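Local coordinates for protein CRISPR-associated endonuclease Cas12b (Alicyclobacillus acidoterrestris, PDB 5U31) that uses a single guide RNA to recognise PAM-bearing target DNA and, in its natural form, cuts it with a RuvC-type nuclease domain that works best with divalent metal ions, at residues R654-C659 against A672-Q677. The protein carries 3 engineered substitutions. Numbering follows the deposited sequence.
Sequences RLLVRC and AKLIEQ. With nucleotides of chain B.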
ATOM      1  N   ARG A 654       6.193  -0.135 -35.612  1.00 58.46           N
ATOM      2  CA  ARG A 654       7.518   0.282 -35.167  1.00 53.07           C
ATOM      3  C   ARG A 654       8.620  -0.476 -35.893  1.00 63.22           C
ATOM      4  O   ARG A 654       9.725   0.053 -36.059  1.00 77.55           O
ATOM      5  CB  ARG A 654       7.644   0.092 -33.658  1.00 51.52           C
ATOM      6  CG  ARG A 654       6.633   0.884 -32.861  1.00 50.30           C
ATOM      7  CD  ARG A 654       6.996   0.919 -31.389  1.00 49.75           C
ATOM      8  NE  ARG A 654       6.349   2.037 -30.713  1.00 62.08           N
ATOM      9  CZ  ARG A 654       5.247   1.927 -29.981  1.00 64.88           C
ATOM     10  NH1 ARG A 654       4.673   0.743 -29.817  1.00 63.35           N
ATOM     11  NH2 ARG A 654       4.724   3.002 -29.403  1.00 66.09           N
ATOM     12  N   LEU A 655       8.351  -1.712 -36.317  1.00 63.32           N
ATOM     13  CA  LEU A 655       9.313  -2.415 -37.159  1.00 62.69           C
ATOM     14  C   LEU A 655       9.452  -1.732 -38.511  1.00 64.99           C
ATOM     15  O   LEU A 655      10.557  -1.640 -39.059  1.00 77.66           O
ATOM     16  CB  LEU A 655       8.899  -3.876 -37.333  1.00 74.17           C
ATOM     17  CG  LEU A 655       9.419  -4.854 -36.276  1.00 87.87           C
ATOM     18  CD1 LEU A 655       8.818  -6.238 -36.472  1.00 85.26           C
ATOM     19  CD2 LEU A 655      10.941  -4.917 -36.316  1.00100.32           C
ATOM     20  N   LEU A 656       8.341  -1.240 -39.063  1.00 61.03           N
ATOM     21  CA  LEU A 656       8.406  -0.524 -40.331  1.00 62.78           C
ATOM     22  C   LEU A 656       9.135   0.804 -40.173  1.00 65.42           C
ATOM     23  O   LEU A 656       9.883   1.218 -41.066  1.00 78.14           O
ATOM     24  CB  LEU A 656       6.997  -0.303 -40.877  1.00 62.26           C
ATOM     25  CG  LEU A 656       6.879   0.431 -42.214  1.00 61.14           C
ATOM     26  CD1 LEU A 656       7.547  -0.360 -43.326  1.00 62.83           C
ATOM     27  CD2 LEU A 656       5.422   0.687 -42.541  1.00 61.08           C
ATOM     28  N   VAL A 657       8.930   1.478 -39.039  1.00 57.92           N
ATOM     29  CA  VAL A 657       9.567   2.770 -38.807  1.00 60.47           C
ATOM     30  C   VAL A 657      11.082   2.622 -38.779  1.00 71.12           C
ATOM     31  O   VAL A 657      11.811   3.441 -39.352  1.00 76.55           O
ATOM     32  CB  VAL A 657       9.025   3.400 -37.509  1.00 56.08           C
ATOM     33  CG1 VAL A 657       9.919   4.532 -37.039  1.00 55.87           C
ATOM     34  CG2 VAL A 657       7.614   3.904 -37.731  1.00 55.82           C
ATOM     35  N   ARG A 658      11.582   1.565 -38.135  1.00 63.00           N
ATOM     36  CA  ARG A 658      13.024   1.361 -38.067  1.00 59.59           C
ATOM     37  C   ARG A 658      13.648   1.192 -39.444  1.00 61.56           C
ATOM     38  O   ARG A 658      14.842   1.461 -39.607  1.00 65.59           O
ATOM     39  CB  ARG A 658      13.350   0.148 -37.206  1.00 58.83           C
ATOM     40  CG  ARG A 658      12.936   0.296 -35.762  1.00 61.30           C
ATOM     41  CD  ARG A 658      13.354  -0.916 -34.958  1.00 65.09           C
ATOM     42  NE  ARG A 658      14.797  -0.961 -34.753  1.00 76.61           N
ATOM     43  CZ  ARG A 658      15.459  -2.041 -34.355  1.00 86.42           C
ATOM     44  NH1 ARG A 658      16.773  -1.992 -34.194  1.00 83.34           N
ATOM     45  NH2 ARG A 658      14.808  -3.175 -34.127  1.00 94.21           N
ATOM     46  N   CYS A 659      12.871   0.750 -40.437  1.00 66.70           N
ATOM     47  CA  CYS A 659      13.406   0.570 -41.783  1.00 68.90           C
ATOM     48  C   CYS A 659      13.781   1.889 -42.436  1.00 71.92           C
ATOM     49  O   CYS A 659      14.470   1.885 -43.461  1.00 80.45           O
ATOM     50  CB  CYS A 659      12.399  -0.169 -42.668  1.00 75.54           C
ATOM     51  SG  CYS A 659      11.994  -1.844 -42.129  1.00 78.17           S
ATOM     52  N   ALA A 672      15.053  -6.860 -42.869  1.00 89.47           N
ATOM     53  CA  ALA A 672      15.126  -8.313 -42.956  1.00 84.06           C
ATOM     54  C   ALA A 672      13.986  -8.966 -42.187  1.00 94.99           C
ATOM     55  O   ALA A 672      13.328  -9.882 -42.692  1.00108.96           O
ATOM     56  CB  ALA A 672      16.478  -8.804 -42.439  1.00 77.19           C
ATOM     57  N   LYS A 673      13.722  -8.493 -40.965  1.00 92.80           N
ATOM     58  CA  LYS A 673      12.684  -9.099 -40.138  1.00 96.11           C
ATOM     59  C   LYS A 673      11.292  -8.945 -40.736  1.00 91.40           C
ATOM     60  O   LYS A 673      10.376  -9.674 -40.337  1.00 89.19           O
ATOM     61  CB  LYS A 673      12.705  -8.498 -38.732  1.00 98.05           C
ATOM     62  CG  LYS A 673      13.965  -8.794 -37.938  1.00105.36           C
ATOM     63  CD  LYS A 673      13.885  -8.183 -36.550  1.00114.54           C
ATOM     64  CE  LYS A 673      15.170  -8.402 -35.767  1.00122.28           C
ATOM     65  NZ  LYS A 673      15.134  -7.710 -34.446  1.00125.35           N
ATOM     66  N   LEU A 674      11.108  -8.023 -41.680  1.00 93.25           N
ATOM     67  CA  LEU A 674       9.794  -7.817 -42.277  1.00 91.78           C
ATOM     68  C   LEU A 674       9.559  -8.690 -43.505  1.00 98.67           C
ATOM     69  O   LEU A 674       8.438  -9.163 -43.715  1.00108.20           O
ATOM     70  CB  LEU A 674       9.610  -6.346 -42.655  1.00 85.54           C
ATOM     71  CG  LEU A 674       9.451  -5.363 -41.499  1.00 69.77           C
ATOM     72  CD1 LEU A 674       9.151  -3.980 -42.038  1.00 73.50           C
ATOM     73  CD2 LEU A 674       8.349  -5.825 -40.567  1.00 64.41           C
ATOM     74  N   ILE A 675      10.579  -8.914 -44.331  1.00 91.20           N
ATOM     75  CA  ILE A 675      10.378  -9.697 -45.546  1.00102.10           C
ATOM     76  C   ILE A 675      10.752 -11.164 -45.383  1.00109.11           C
ATOM     77  O   ILE A 675      10.330 -11.994 -46.201  1.00116.02           O
ATOM     78  CB  ILE A 675      11.176  -9.099 -46.716  1.00107.81           C
ATOM     79  CG1 ILE A 675      12.650  -8.947 -46.335  1.00105.21           C
ATOM     80  CG2 ILE A 675      10.577  -7.770 -47.122  1.00107.92           C
ATOM     81  CD1 ILE A 675      13.551 -10.053 -46.853  1.00 99.35           C
ATOM     82  N   GLU A 676      11.533 -11.507 -44.356  1.00110.69           N
ATOM     83  CA  GLU A 676      11.948 -12.894 -44.169  1.00117.60           C
ATOM     84  C   GLU A 676      10.757 -13.793 -43.865  1.00113.58           C
ATOM     85  O   GLU A 676      10.683 -14.922 -44.360  1.00106.33           O
ATOM     86  CB  GLU A 676      12.993 -12.967 -43.056  1.00128.14           C
ATOM     87  CG  GLU A 676      13.163 -14.336 -42.408  1.00138.38           C
ATOM     88  CD  GLU A 676      12.297 -14.515 -41.171  1.00138.73           C
ATOM     89  OE1 GLU A 676      11.825 -15.647 -40.936  1.00137.80           O
ATOM     90  OE2 GLU A 676      12.086 -13.525 -40.435  1.00133.30           O
ATOM     91  N   GLN A 677       9.817 -13.309 -43.064  1.00121.95           N
ATOM     92  CA  GLN A 677       8.703 -14.095 -42.566  1.00120.33           C
ATOM     93  C   GLN A 677       7.379 -13.552 -43.090  1.00119.74           C
ATOM     94  O   GLN A 677       7.287 -12.381 -43.479  1.00117.33           O
ATOM     95  CB  GLN A 677       8.691 -14.085 -41.030  1.00117.54           C
ATOM     96  CG  GLN A 677       8.575 -15.460 -40.391  1.00118.72           C
ATOM     97  CD  GLN A 677       8.532 -15.394 -38.877  1.00120.52           C
ATOM     98  OE1 GLN A 677       8.464 -14.312 -38.291  1.00125.28           O
ATOM     99  NE2 GLN A 677       8.571 -16.556 -38.234  1.00117.60           N
TER
ATOM    100  P     A B 107       9.367   3.398 -29.256  1.00 57.76           P
ATOM    101  OP1   A B 107       8.882   3.377 -30.658  1.00 64.86           O
ATOM    102  OP2   A B 107       9.169   2.212 -28.380  1.00 55.10           O
ATOM    103  O5'   A B 107      10.923   3.743 -29.251  1.00 59.89           O
ATOM    104  C5'   A B 107      11.431   4.819 -30.026  1.00 64.44           C
ATOM    105  C4'   A B 107      12.898   5.048 -29.767  1.00 63.89           C
ATOM    106  O4'   A B 107      13.094   5.507 -28.405  1.00 70.74           O
ATOM    107  C3'   A B 107      13.793   3.826 -29.876  1.00 56.14           C
ATOM    108  O3'   A B 107      14.134   3.515 -31.213  1.00 51.54           O
ATOM    109  C2'   A B 107      14.989   4.211 -29.014  1.00 67.09           C
ATOM    110  O2'   A B 107      15.851   5.091 -29.719  1.00 76.43           O
ATOM    111  C1'   A B 107      14.312   5.002 -27.897  1.00 64.63           C
ATOM    112  N9    A B 107      14.024   4.173 -26.710  1.00 62.84           N
ATOM    113  C8    A B 107      12.818   3.652 -26.302  1.00 60.50           C
ATOM    114  N7    A B 107      12.890   2.963 -25.187  1.00 54.05           N
ATOM    115  C5    A B 107      14.230   3.040 -24.834  1.00 45.69           C
ATOM    116  C6    A B 107      14.957   2.519 -23.752  1.00 45.20           C
ATOM    117  N6    A B 107      14.418   1.782 -22.779  1.00 44.21           N
ATOM    118  N1    A B 107      16.281   2.780 -23.698  1.00 56.27           N
ATOM    119  C2    A B 107      16.831   3.520 -24.669  1.00 52.78           C
ATOM    120  N3    A B 107      16.252   4.066 -25.735  1.00 56.80           N
ATOM    121  C4    A B 107      14.938   3.783 -25.761  1.00 55.11           C
ATOM    122  P     C B 106       5.669   1.954 -25.258  1.00 47.14           P
ATOM    123  OP1   C B 106       4.989   1.290 -26.400  1.00 47.01           O
ATOM    124  OP2   C B 106       6.371   1.131 -24.238  1.00 42.25           O
ATOM    125  O5'   C B 106       6.696   3.015 -25.842  1.00 43.51           O
ATOM    126  C5'   C B 106       6.227   4.143 -26.560  1.00 43.92           C
ATOM    127  C4'   C B 106       7.281   5.214 -26.639  1.00 46.85           C
ATOM    128  O4'   C B 106       7.561   5.728 -25.314  1.00 53.77           O
ATOM    129  C3'   C B 106       8.637   4.761 -27.149  1.00 46.96           C
ATOM    130  O3'   C B 106       8.686   4.668 -28.559  1.00 53.23           O
ATOM    131  C2'   C B 106       9.571   5.812 -26.572  1.00 44.97           C
ATOM    132  O2'   C B 106       9.498   7.007 -27.336  1.00 45.60           O
ATOM    133  C1'   C B 106       8.927   6.069 -25.211  1.00 45.90           C
ATOM    134  N1    C B 106       9.534   5.245 -24.143  1.00 50.21           N
ATOM    135  C2    C B 106      10.675   5.728 -23.507  1.00 51.50           C
ATOM    136  O2    C B 106      11.126   6.822 -23.868  1.00 52.43           O
ATOM    137  N3    C B 106      11.251   4.997 -22.524  1.00 54.18           N
ATOM    138  C4    C B 106      10.724   3.825 -22.173  1.00 41.85           C
ATOM    139  N4    C B 106      11.321   3.136 -21.200  1.00 41.41           N
ATOM    140  C5    C B 106       9.557   3.308 -22.803  1.00 41.94           C
ATOM    141  C6    C B 106       8.997   4.043 -23.772  1.00 50.15           C
ATOM    142  P     A B 109      19.069  -0.987 -32.131  1.00 78.07           P
ATOM    143  OP1   A B 109      19.588  -1.123 -33.516  1.00 85.53           O
ATOM    144  OP2   A B 109      17.637  -1.259 -31.841  1.00 74.09           O
ATOM    145  O5'   A B 109      19.940  -1.928 -31.189  1.00 67.96           O
ATOM    146  C5'   A B 109      21.300  -1.625 -30.936  1.00 65.95           C
ATOM    147  C4'   A B 109      21.784  -2.279 -29.670  1.00 67.98           C
ATOM    148  O4'   A B 109      21.184  -1.641 -28.511  1.00 78.87           O
ATOM    149  C3'   A B 109      21.427  -3.742 -29.494  1.00 68.98           C
ATOM    150  O3'   A B 109      22.242  -4.613 -30.253  1.00 70.07           O
ATOM    151  C2'   A B 109      21.568  -3.923 -27.992  1.00 73.75           C
ATOM    152  O2'   A B 109      22.939  -3.997 -27.631  1.00 76.12           O
ATOM    153  C1'   A B 109      20.998  -2.598 -27.486  1.00 80.33           C
ATOM    154  N9    A B 109      19.557  -2.728 -27.207  1.00 85.76           N
ATOM    155  C8    A B 109      18.494  -2.456 -28.036  1.00 89.60           C
ATOM    156  N7    A B 109      17.324  -2.705 -27.495  1.00 91.44           N
ATOM    157  C5    A B 109      17.641  -3.184 -26.232  1.00 83.98           C
ATOM    158  C6    A B 109      16.845  -3.627 -25.163  1.00 74.15           C
ATOM    159  N6    A B 109      15.512  -3.662 -25.201  1.00 74.36           N
ATOM    160  N1    A B 109      17.477  -4.039 -24.042  1.00 63.52           N
ATOM    161  C2    A B 109      18.815  -4.006 -24.006  1.00 71.87           C
ATOM    162  N3    A B 109      19.668  -3.611 -24.945  1.00 76.85           N
ATOM    163  C4    A B 109      19.010  -3.209 -26.045  1.00 81.52           C
TER
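A helix-helix contact where the end of the bridge helix (641-658) meets helix 667-675 of the REC2 domain brings Leu674 against Leu655, Leu656 and Cys659, while the arginines of the bridge segment meet guide-RNA phosphates. Leu674 is the centre of the contact, because its two methyls divide the work. CD2 lies 3.8 Å from Leu655 CB, and the two leucine side chains run alongside one another, pointing opposite ways. CD1 approaches the SG of Cys659 to 3.6 Å and also covers the backbone at Leu656 CA, at 3.9 Å. The CD1 methyls of Leu656 and Leu674 come within 4.2 Å, Leu656 being swung with CG opposite the backbone N (chi1 -180°) and its side chain lying roughly perpendicular to that of Leu674. Helix 687-701 extends the apolar cluster, Phe693 and Leu700 touching Leu656, and Leu697 touching Leu674.

Arg654 reaches out to the RNA on a chain extended from CG to NE. Its NE gives a weak hydrogen bond to OP1 of A107 of chain B (2.9 Å, N-H...O 125°), an oxygen near the guanidinium plane, whereas OP1 of C106 of chain B sits over one face. Ser774 accepts a further hydrogen bond from NH2, which should restrict rotation of the group. Arg658 bends at chi3 (72°), and Lys673 NZ lies 4.6 Å from its NH2; the phosphate of A109 of chain B, beside Arg658, would probably offset part of this like charge. At that phosphate, Arg658 NH1 stands 3.0 Å from OP1 of A109 of chain B, which lies in the guanidinium plane.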